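PDB 1A78: galectin-1 from Bufo arenarum, which binds beta-galactosides, and probably many complex carbohydrates, as a secreted homodimeric lectin, and may regulate cell differentiation and apoptosis. Local coordinates for residues A[42-47]-A[97-102]; A[73-78]-A[105-110]. All coordinates share one frame; numbering follows the deposited sequence.

Interaction 1 (A[42-47]-A[97-102]); sequences FLLHFN and IIIKFS. With YIO (1-thio-beta-D-galactopyranose), chain C.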
ATOM      1  N   PHE A  42      -9.289 -12.117  -9.654  1.00 24.43           N
ATOM      2  CA  PHE A  42      -9.815 -11.398  -8.498  1.00 22.46           C
ATOM      3  C   PHE A  42     -10.702 -12.324  -7.697  1.00 22.52           C
ATOM      4  O   PHE A  42     -11.483 -13.072  -8.252  1.00 21.96           O
ATOM      5  CB  PHE A  42     -10.664 -10.204  -8.926  1.00 22.14           C
ATOM      6  CG  PHE A  42      -9.908  -9.150  -9.691  1.00 23.82           C
ATOM      7  CD1 PHE A  42      -8.526  -8.971  -9.506  1.00 23.02           C
ATOM      8  CD2 PHE A  42     -10.583  -8.297 -10.560  1.00 23.77           C
ATOM      9  CE1 PHE A  42      -7.836  -7.956 -10.169  1.00 19.69           C
ATOM     10  CE2 PHE A  42      -9.898  -7.270 -11.234  1.00 23.59           C
ATOM     11  CZ  PHE A  42      -8.526  -7.102 -11.035  1.00 21.92           C
ATOM     12  N   LEU A  43     -10.494 -12.359  -6.390  1.00 24.93           N
ATOM     13  CA  LEU A  43     -11.337 -13.153  -5.509  1.00 24.62           C
ATOM     14  C   LEU A  43     -12.555 -12.245  -5.353  1.00 22.51           C
ATOM     15  O   LEU A  43     -13.677 -12.715  -5.361  1.00 25.28           O
ATOM     16  CB  LEU A  43     -10.650 -13.363  -4.160  1.00 27.58           C
ATOM     17  CG  LEU A  43     -10.760 -14.734  -3.494  1.00 31.15           C
ATOM     18  CD1 LEU A  43     -10.232 -15.845  -4.418  1.00 31.40           C
ATOM     19  CD2 LEU A  43      -9.967 -14.706  -2.184  1.00 32.01           C
ATOM     20  N   LEU A  44     -12.314 -10.934  -5.337  1.00 19.80           N
ATOM     21  CA  LEU A  44     -13.354  -9.939  -5.225  1.00 20.31           C
ATOM     22  C   LEU A  44     -13.064  -8.682  -6.023  1.00 20.93           C
ATOM     23  O   LEU A  44     -12.007  -8.088  -5.852  1.00 21.12           O
ATOM     24  CB  LEU A  44     -13.556  -9.489  -3.757  1.00 20.74           C
ATOM     25  CG  LEU A  44     -14.507  -8.267  -3.527  1.00 22.17           C
ATOM     26  CD1 LEU A  44     -15.941  -8.571  -4.024  1.00 20.48           C
ATOM     27  CD2 LEU A  44     -14.585  -7.877  -2.071  1.00 21.23           C
ATOM     28  N   HIS A  45     -13.985  -8.319  -6.918  1.00 21.51           N
ATOM     29  CA  HIS A  45     -13.941  -7.065  -7.678  1.00 22.38           C
ATOM     30  C   HIS A  45     -15.172  -6.310  -7.133  1.00 24.04           C
ATOM     31  O   HIS A  45     -16.323  -6.726  -7.354  1.00 23.91           O
ATOM     32  CB  HIS A  45     -14.082  -7.274  -9.193  1.00 22.27           C
ATOM     33  CG  HIS A  45     -14.392  -6.013  -9.962  1.00 24.73           C
ATOM     34  ND1 HIS A  45     -13.422  -5.114 -10.362  1.00 24.60           N
ATOM     35  CD2 HIS A  45     -15.566  -5.515 -10.426  1.00 25.16           C
ATOM     36  CE1 HIS A  45     -13.979  -4.118 -11.032  1.00 23.04           C
ATOM     37  NE2 HIS A  45     -15.279  -4.336 -11.087  1.00 25.62           N
ATOM     38  N   PHE A  46     -14.896  -5.264  -6.360  1.00 24.37           N
ATOM     39  CA  PHE A  46     -15.894  -4.420  -5.717  1.00 23.93           C
ATOM     40  C   PHE A  46     -16.037  -3.147  -6.549  1.00 25.59           C
ATOM     41  O   PHE A  46     -15.208  -2.254  -6.464  1.00 28.41           O
ATOM     42  CB  PHE A  46     -15.390  -4.109  -4.308  1.00 22.42           C
ATOM     43  CG  PHE A  46     -16.233  -3.148  -3.558  1.00 20.67           C
ATOM     44  CD1 PHE A  46     -16.016  -1.784  -3.675  1.00 21.49           C
ATOM     45  CD2 PHE A  46     -17.256  -3.604  -2.749  1.00 22.02           C
ATOM     46  CE1 PHE A  46     -16.812  -0.889  -3.003  1.00 24.50           C
ATOM     47  CE2 PHE A  46     -18.066  -2.714  -2.062  1.00 21.88           C
ATOM     48  CZ  PHE A  46     -17.849  -1.356  -2.189  1.00 22.90           C
ATOM     49  N   ASN A  47     -17.112  -3.030  -7.318  1.00 24.72           N
ATOM     50  CA  ASN A  47     -17.286  -1.876  -8.189  1.00 25.00           C
ATOM     51  C   ASN A  47     -18.502  -0.994  -7.827  1.00 26.27           C
ATOM     52  O   ASN A  47     -19.649  -1.424  -7.975  1.00 26.83           O
ATOM     53  CB  ASN A  47     -17.389  -2.418  -9.621  1.00 22.96           C
ATOM     54  CG  ASN A  47     -17.399  -1.337 -10.686  1.00 24.93           C
ATOM     55  OD1 ASN A  47     -17.678  -1.642 -11.840  1.00 27.30           O
ATOM     56  ND2 ASN A  47     -17.056  -0.094 -10.335  1.00 24.59           N
ATOM     57  N   ILE A  97     -16.078 -13.036   2.199  1.00 29.31           N
ATOM     58  CA  ILE A  97     -15.363 -11.815   2.497  1.00 29.81           C
ATOM     59  C   ILE A  97     -16.435 -10.870   2.966  1.00 30.53           C
ATOM     60  O   ILE A  97     -17.472 -10.759   2.327  1.00 34.25           O
ATOM     61  CB  ILE A  97     -14.665 -11.239   1.247  1.00 29.39           C
ATOM     62  CG1 ILE A  97     -13.514 -12.172   0.840  1.00 31.48           C
ATOM     63  CG2 ILE A  97     -14.193  -9.812   1.517  1.00 28.56           C
ATOM     64  CD1 ILE A  97     -12.827 -11.852  -0.480  1.00 34.44           C
ATOM     65  N   ILE A  98     -16.242 -10.263   4.125  1.00 29.52           N
ATOM     66  CA  ILE A  98     -17.215  -9.331   4.660  1.00 26.85           C
ATOM     67  C   ILE A  98     -16.771  -7.915   4.312  1.00 28.23           C
ATOM     68  O   ILE A  98     -15.615  -7.563   4.545  1.00 28.22           O
ATOM     69  CB  ILE A  98     -17.352  -9.529   6.184  1.00 26.13           C
ATOM     70  CG1 ILE A  98     -17.935 -10.921   6.446  1.00 27.72           C
ATOM     71  CG2 ILE A  98     -18.212  -8.427   6.808  1.00 25.35           C
ATOM     72  CD1 ILE A  98     -17.457 -11.603   7.734  1.00 31.05           C
ATOM     73  N   ILE A  99     -17.666  -7.138   3.696  1.00 27.51           N
ATOM     74  CA  ILE A  99     -17.387  -5.757   3.312  1.00 29.15           C
ATOM     75  C   ILE A  99     -18.173  -4.821   4.250  1.00 32.13           C
ATOM     76  O   ILE A  99     -19.383  -4.986   4.408  1.00 30.80           O
ATOM     77  CB  ILE A  99     -17.808  -5.474   1.837  1.00 29.38           C
ATOM     78  CG1 ILE A  99     -17.119  -6.445   0.859  1.00 29.93           C
ATOM     79  CG2 ILE A  99     -17.442  -4.041   1.454  1.00 29.66           C
ATOM     80  CD1 ILE A  99     -17.850  -7.733   0.581  1.00 29.75           C
ATOM     81  N   LYS A 100     -17.494  -3.847   4.865  1.00 34.00           N
ATOM     82  CA  LYS A 100     -18.147  -2.926   5.784  1.00 37.36           C
ATOM     83  C   LYS A 100     -17.847  -1.502   5.381  1.00 39.09           C
ATOM     84  O   LYS A 100     -16.734  -1.182   4.959  1.00 37.78           O
ATOM     85  CB  LYS A 100     -17.712  -3.178   7.229  1.00 40.74           C
ATOM     86  CG  LYS A 100     -17.075  -4.543   7.461  1.00 48.81           C
ATOM     87  CD  LYS A 100     -17.235  -5.036   8.900  1.00 54.98           C
ATOM     88  CE  LYS A 100     -16.436  -6.338   9.151  1.00 59.75           C
ATOM     89  NZ  LYS A 100     -16.598  -6.906  10.553  1.00 61.99           N
ATOM     90  N   PHE A 101     -18.862  -0.653   5.495  1.00 41.55           N
ATOM     91  CA  PHE A 101     -18.771   0.747   5.116  1.00 44.55           C
ATOM     92  C   PHE A 101     -18.702   1.588   6.368  1.00 47.04           C
ATOM     93  O   PHE A 101     -19.202   1.182   7.420  1.00 46.56           O
ATOM     94  CB  PHE A 101     -20.004   1.134   4.274  1.00 45.47           C
ATOM     95  CG  PHE A 101     -20.174   0.294   3.028  1.00 45.65           C
ATOM     96  CD1 PHE A 101     -19.195   0.290   2.035  1.00 46.17           C
ATOM     97  CD2 PHE A 101     -21.257  -0.567   2.896  1.00 46.34           C
ATOM     98  CE1 PHE A 101     -19.287  -0.561   0.948  1.00 45.02           C
ATOM     99  CE2 PHE A 101     -21.362  -1.423   1.812  1.00 44.50           C
ATOM    100  CZ  PHE A 101     -20.374  -1.423   0.838  1.00 47.08           C
ATOM    101  N   SER A 102     -18.090   2.762   6.266  1.00 50.04           N
ATOM    102  CA  SER A 102     -17.973   3.649   7.417  1.00 53.49           C
ATOM    103  C   SER A 102     -19.358   3.896   7.994  1.00 55.29           C
ATOM    104  O   SER A 102     -19.523   4.138   9.191  1.00 56.46           O
ATOM    105  CB  SER A 102     -17.339   4.969   7.000  1.00 53.68           C
ATOM    106  OG  SER A 102     -17.944   5.457   5.821  1.00 57.76           O
TER
HETATM  107  C1  YIO C   1     -18.158  -5.521 -16.478  1.00 27.85           C
HETATM  108  C2  YIO C   1     -17.168  -4.413 -16.221  1.00 28.48           C
HETATM  109  C3  YIO C   1     -16.009  -4.933 -15.393  1.00 27.92           C
HETATM  110  C4  YIO C   1     -16.558  -5.441 -14.089  1.00 27.65           C
HETATM  111  C5  YIO C   1     -17.606  -6.519 -14.367  1.00 27.68           C
HETATM  112  C6  YIO C   1     -18.292  -6.993 -13.113  1.00 26.44           C
HETATM  113  O2  YIO C   1     -16.687  -3.916 -17.449  1.00 31.07           O
HETATM  114  O3  YIO C   1     -15.105  -3.875 -15.137  1.00 28.70           O
HETATM  115  O4  YIO C   1     -17.125  -4.358 -13.370  1.00 27.01           O
HETATM  116  O5  YIO C   1     -18.644  -6.038 -15.242  1.00 30.24           O
HETATM  117  O6  YIO C   1     -18.928  -8.238 -13.358  1.00 27.27           O
HETATM  118  S1  YIO C   1     -19.597  -4.691 -17.203  1.00 27.70           S

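Interaction 2 (A[73-78]-A[105-110]); sequences QREEVF and DQFSFP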
ATOM      1  N   GLN A  73     -22.968 -10.064  -8.432  1.00 26.77           N
ATOM      2  CA  GLN A  73     -23.821  -9.997  -7.257  1.00 25.09           C
ATOM      3  C   GLN A  73     -24.009  -8.505  -7.104  1.00 26.21           C
ATOM      4  O   GLN A  73     -23.045  -7.791  -6.835  1.00 29.15           O
ATOM      5  CB  GLN A  73     -23.141 -10.565  -6.007  1.00 23.35           C
ATOM      6  CG  GLN A  73     -23.874 -10.181  -4.709  1.00 24.75           C
ATOM      7  CD  GLN A  73     -23.296 -10.835  -3.457  1.00 26.79           C
ATOM      8  OE1 GLN A  73     -23.080 -12.046  -3.423  1.00 25.84           O
ATOM      9  NE2 GLN A  73     -23.050 -10.031  -2.419  1.00 26.20           N
ATOM     10  N   ARG A  74     -25.206  -8.009  -7.376  1.00 25.23           N
ATOM     11  CA  ARG A  74     -25.448  -6.582  -7.249  1.00 27.36           C
ATOM     12  C   ARG A  74     -25.959  -6.258  -5.852  1.00 28.49           C
ATOM     13  O   ARG A  74     -26.423  -7.151  -5.153  1.00 29.18           O
ATOM     14  CB  ARG A  74     -26.450  -6.109  -8.304  1.00 28.06           C
ATOM     15  CG  ARG A  74     -25.871  -6.021  -9.698  1.00 29.14           C
ATOM     16  CD  ARG A  74     -26.656  -5.040 -10.566  1.00 31.29           C
ATOM     17  NE  ARG A  74     -25.944  -4.686 -11.796  1.00 31.41           N
ATOM     18  CZ  ARG A  74     -25.468  -5.568 -12.669  1.00 31.81           C
ATOM     19  NH1 ARG A  74     -25.639  -6.867 -12.464  1.00 30.74           N
ATOM     20  NH2 ARG A  74     -24.735  -5.159 -13.698  1.00 30.86           N
ATOM     21  N   GLU A  75     -25.858  -4.997  -5.445  1.00 29.87           N
ATOM     22  CA  GLU A  75     -26.325  -4.567  -4.136  1.00 33.58           C
ATOM     23  C   GLU A  75     -26.854  -3.165  -4.290  1.00 36.74           C
ATOM     24  O   GLU A  75     -26.335  -2.383  -5.079  1.00 36.34           O
ATOM     25  CB  GLU A  75     -25.210  -4.583  -3.096  1.00 33.18           C
ATOM     26  CG  GLU A  75     -25.577  -5.354  -1.844  1.00 38.58           C
ATOM     27  CD  GLU A  75     -25.346  -6.845  -1.993  1.00 41.83           C
ATOM     28  OE1 GLU A  75     -24.441  -7.225  -2.756  1.00 46.79           O
ATOM     29  OE2 GLU A  75     -26.041  -7.652  -1.341  1.00 45.65           O
ATOM     30  N   GLU A  76     -27.879  -2.841  -3.511  1.00 41.29           N
ATOM     31  CA  GLU A  76     -28.532  -1.531  -3.582  1.00 44.08           C
ATOM     32  C   GLU A  76     -28.048  -0.445  -2.606  1.00 42.69           C
ATOM     33  O   GLU A  76     -28.323   0.731  -2.817  1.00 43.56           O
ATOM     34  CB  GLU A  76     -30.049  -1.717  -3.458  1.00 49.33           C
ATOM     35  CG  GLU A  76     -30.649  -2.809  -4.386  1.00 55.10           C
ATOM     36  CD  GLU A  76     -30.472  -2.501  -5.872  1.00 57.94           C
ATOM     37  OE1 GLU A  76     -30.605  -1.309  -6.237  1.00 58.79           O
ATOM     38  OE2 GLU A  76     -30.202  -3.445  -6.662  1.00 58.63           O
ATOM     39  N   VAL A  77     -27.383  -0.823  -1.520  1.00 41.24           N
ATOM     40  CA  VAL A  77     -26.874   0.179  -0.582  1.00 40.44           C
ATOM     41  C   VAL A  77     -25.711   0.893  -1.262  1.00 37.84           C
ATOM     42  O   VAL A  77     -24.787   0.258  -1.751  1.00 37.01           O
ATOM     43  CB  VAL A  77     -26.413  -0.464   0.754  1.00 42.02           C
ATOM     44  CG1 VAL A  77     -25.660   0.553   1.609  1.00 43.97           C
ATOM     45  CG2 VAL A  77     -27.624  -0.946   1.532  1.00 43.06           C
ATOM     46  N   PHE A  78     -25.761   2.217  -1.276  1.00 36.45           N
ATOM     47  CA  PHE A  78     -24.736   3.029  -1.931  1.00 35.52           C
ATOM     48  C   PHE A  78     -24.389   4.238  -1.067  1.00 35.92           C
ATOM     49  O   PHE A  78     -24.901   5.341  -1.272  1.00 35.32           O
ATOM     50  CB  PHE A  78     -25.269   3.491  -3.294  1.00 31.61           C
ATOM     51  CG  PHE A  78     -24.231   4.044  -4.211  1.00 27.11           C
ATOM     52  CD1 PHE A  78     -23.527   3.205  -5.066  1.00 26.73           C
ATOM     53  CD2 PHE A  78     -24.016   5.397  -4.290  1.00 24.64           C
ATOM     54  CE1 PHE A  78     -22.640   3.725  -5.981  1.00 24.38           C
ATOM     55  CE2 PHE A  78     -23.129   5.916  -5.207  1.00 24.41           C
ATOM     56  CZ  PHE A  78     -22.444   5.079  -6.052  1.00 22.05           C
ATOM     57  N   ASP A 105     -22.926   0.038   7.481  1.00 51.10           N
ATOM     58  CA  ASP A 105     -23.436  -0.952   6.536  1.00 49.89           C
ATOM     59  C   ASP A 105     -22.445  -2.062   6.286  1.00 47.82           C
ATOM     60  O   ASP A 105     -21.236  -1.834   6.275  1.00 47.31           O
ATOM     61  CB  ASP A 105     -23.756  -0.303   5.202  1.00 53.82           C
ATOM     62  CG  ASP A 105     -25.024   0.488   5.241  1.00 57.04           C
ATOM     63  OD1 ASP A 105     -26.081  -0.126   5.531  1.00 57.44           O
ATOM     64  OD2 ASP A 105     -24.950   1.716   4.984  1.00 58.68           O
ATOM     65  N   GLN A 106     -22.966  -3.232   5.941  1.00 45.30           N
ATOM     66  CA  GLN A 106     -22.126  -4.386   5.707  1.00 42.16           C
ATOM     67  C   GLN A 106     -22.838  -5.480   4.895  1.00 40.27           C
ATOM     68  O   GLN A 106     -24.061  -5.591   4.924  1.00 39.91           O
ATOM     69  CB  GLN A 106     -21.711  -4.920   7.083  1.00 43.22           C
ATOM     70  CG  GLN A 106     -21.020  -6.260   7.121  1.00 45.12           C
ATOM     71  CD  GLN A 106     -20.882  -6.783   8.541  1.00 46.62           C
ATOM     72  OE1 GLN A 106     -20.210  -6.171   9.380  1.00 45.95           O
ATOM     73  NE2 GLN A 106     -21.524  -7.918   8.819  1.00 44.59           N
ATOM     74  N   PHE A 107     -22.075  -6.238   4.114  1.00 36.54           N
ATOM     75  CA  PHE A 107     -22.617  -7.366   3.357  1.00 32.34           C
ATOM     76  C   PHE A 107     -21.468  -8.302   3.032  1.00 30.31           C
ATOM     77  O   PHE A 107     -20.318  -7.955   3.242  1.00 30.86           O
ATOM     78  CB  PHE A 107     -23.372  -6.907   2.104  1.00 30.61           C
ATOM     79  CG  PHE A 107     -22.509  -6.320   1.032  1.00 29.54           C
ATOM     80  CD1 PHE A 107     -21.929  -7.138   0.058  1.00 28.82           C
ATOM     81  CD2 PHE A 107     -22.327  -4.944   0.951  1.00 29.08           C
ATOM     82  CE1 PHE A 107     -21.190  -6.586  -0.974  1.00 28.45           C
ATOM     83  CE2 PHE A 107     -21.585  -4.382  -0.083  1.00 28.95           C
ATOM     84  CZ  PHE A 107     -21.019  -5.196  -1.044  1.00 27.01           C
ATOM     85  N   SER A 108     -21.748  -9.509   2.591  1.00 29.76           N
ATOM     86  CA  SER A 108     -20.649 -10.394   2.283  1.00 29.95           C
ATOM     87  C   SER A 108     -20.712 -10.859   0.832  1.00 30.48           C
ATOM     88  O   SER A 108     -21.717 -10.612   0.151  1.00 31.36           O
ATOM     89  CB  SER A 108     -20.636 -11.579   3.249  1.00 30.38           C
ATOM     90  OG  SER A 108     -21.658 -12.504   2.953  1.00 32.92           O
ATOM     91  N   PHE A 109     -19.598 -11.435   0.353  1.00 29.35           N
ATOM     92  CA  PHE A 109     -19.450 -11.992  -0.994  1.00 26.38           C
ATOM     93  C   PHE A 109     -18.817 -13.352  -0.775  1.00 25.41           C
ATOM     94  O   PHE A 109     -17.997 -13.501   0.116  1.00 26.98           O
ATOM     95  CB  PHE A 109     -18.542 -11.123  -1.849  1.00 27.04           C
ATOM     96  CG  PHE A 109     -18.448 -11.580  -3.297  1.00 27.81           C
ATOM     97  CD1 PHE A 109     -19.502 -11.346  -4.186  1.00 26.22           C
ATOM     98  CD2 PHE A 109     -17.303 -12.241  -3.769  1.00 27.05           C
ATOM     99  CE1 PHE A 109     -19.420 -11.762  -5.511  1.00 26.46           C
ATOM    100  CE2 PHE A 109     -17.207 -12.659  -5.097  1.00 25.78           C
ATOM    101  CZ  PHE A 109     -18.261 -12.423  -5.969  1.00 25.93           C
ATOM    102  N   PRO A 110     -19.226 -14.384  -1.534  1.00 24.78           N
ATOM    103  CA  PRO A 110     -18.629 -15.704  -1.331  1.00 24.94           C
ATOM    104  C   PRO A 110     -17.203 -15.852  -1.903  1.00 28.07           C
ATOM    105  O   PRO A 110     -16.850 -15.236  -2.924  1.00 28.91           O
ATOM    106  CB  PRO A 110     -19.609 -16.621  -2.058  1.00 22.54           C
ATOM    107  CG  PRO A 110     -19.998 -15.794  -3.213  1.00 23.52           C
ATOM    108  CD  PRO A 110     -20.257 -14.446  -2.585  1.00 24.53           C
TER

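Interaction 1 (A[42-47]-A[97-102])
Phe46 and Phe101 meet from opposite directions in the closest of the apolar contacts between 42-47 and 97-102: Phe46 CZ lies 3.5 Å from Phe101 CE1, at the edge of the Phe101 ring and near its plane. Large aromatic side chains suit this place, since the strand axes lie 10.6 Å apart and the two rings meet between them. The aliphatic contacts follow along the strands. CG2 of Ile99 sits 3.8 Å from Phe46 CE2, while the Leu44 and Ile99 side chains reach toward each other, Leu44 CD2 lying 4.1 Å from Ile99 CG1. That same leucine methyl also packs against Ile97 CG2, wedged between the two beta-branched isoleucines.

Polar groups occupy the reverse side of 44-47. With CG anti to the backbone N (chi1 165°), His45 carries its ring to the thiogalactose, where NE2 gives a weak, bent hydrogen bond to O4 (2.9 Å). Its ND1 is held by Asn34 and its ring meets Trp69 edge-to-face, so imidazole, with two nitrogens to anchor, suits a sugar-binding face. Glu72, Asn62 and Arg49 also bond this sugar.

Leu43 and Leu44 both face Leu35 in a classic beta bulge, where the chain turns a corner. The two strands lie nearly parallel, at 20°, in opposing sheets of the galectin sandwich; Phe90 of strand 85-92, Cys61 of 58-65 and Phe109 of 106-110 close around Leu44.

Interaction 2 (A[73-78]-A[105-110])
Strands 73-75 and 106-110 run almost exactly antiparallel, at 173°, but their axes stay 9.6 Å apart, with Gln73 opposite Phe109 and Glu75 opposite Phe107, so side chains rather than backbone amides must bridge them. Gln73 does so most directly. Its chain runs out fully extended and delivers NE2 to the carbonyl O of Ser108 in a fairly straight hydrogen bond of 3.0 Å, lying in the carbonyl plane and close to the plane of the glutamine's own amide. NE2 also donates to Glu75 OE1 at 3.1 Å, reaching the syn side of the carboxylate. Two acceptors thus grip one nitrogen and fix the rotation of the amide, a task for which glutamine, long and uncharged, is well suited. On its flank, CB of Gln73 meets the edge of the Phe109 ring, 3.9 Å from CE1.

Each strand lies at one edge of its sheet within the chain, 68-75 in one and 106-110 in the other, and the contact joins these edges along one margin of the jelly-roll sandwich typical of galectins. Phe107 turns its ring inward, to Phe46 and Ile59, while Glu75 lies over one face. A bend at chi2 (84°) lays the carboxylate nearly parallel to the ring, the two planes 16° apart, and Glu75 CG sits 4.2 Å from the ring centroid in a CH-pi contact. Glutamate suits this position because its methylene can rest on the aromatic face while its oxygen receives the Gln73 amide.

Beyond the strand end, Val77 CG1 packs against the carboxylate of Asp105, 3.6 Å from OD2, which is hydrogen-bonded to Ser103. On the other side of strand 73-75, Arg74 forms salt bridges with Glu72 and Asp55 and hydrogen-bonds the second galactose.

Overall arrangement
From the N terminus the chain runs through strands 6-12, 16-23 and 30-35 before it reaches 42-47 in the sugar-binding sheet, then passes through 58-65 to 73-78 at that sheet's margin. It crosses to the other sheet with 85-92, and 97-102 closes the loop begun at 42-47 as interaction 1. After a short loop, 105-110 returns beside 97-102 and closes interaction 2. The two loops therefore cross rather than nest. Interaction 1 ties the sheets through the core; interaction 2 ties them at the edge, their centres about 8 Å apart. Backbone pairing of Ile97 with Phe109 and Ile99 with Phe107 joins them, and Phe101 packs on Phe107.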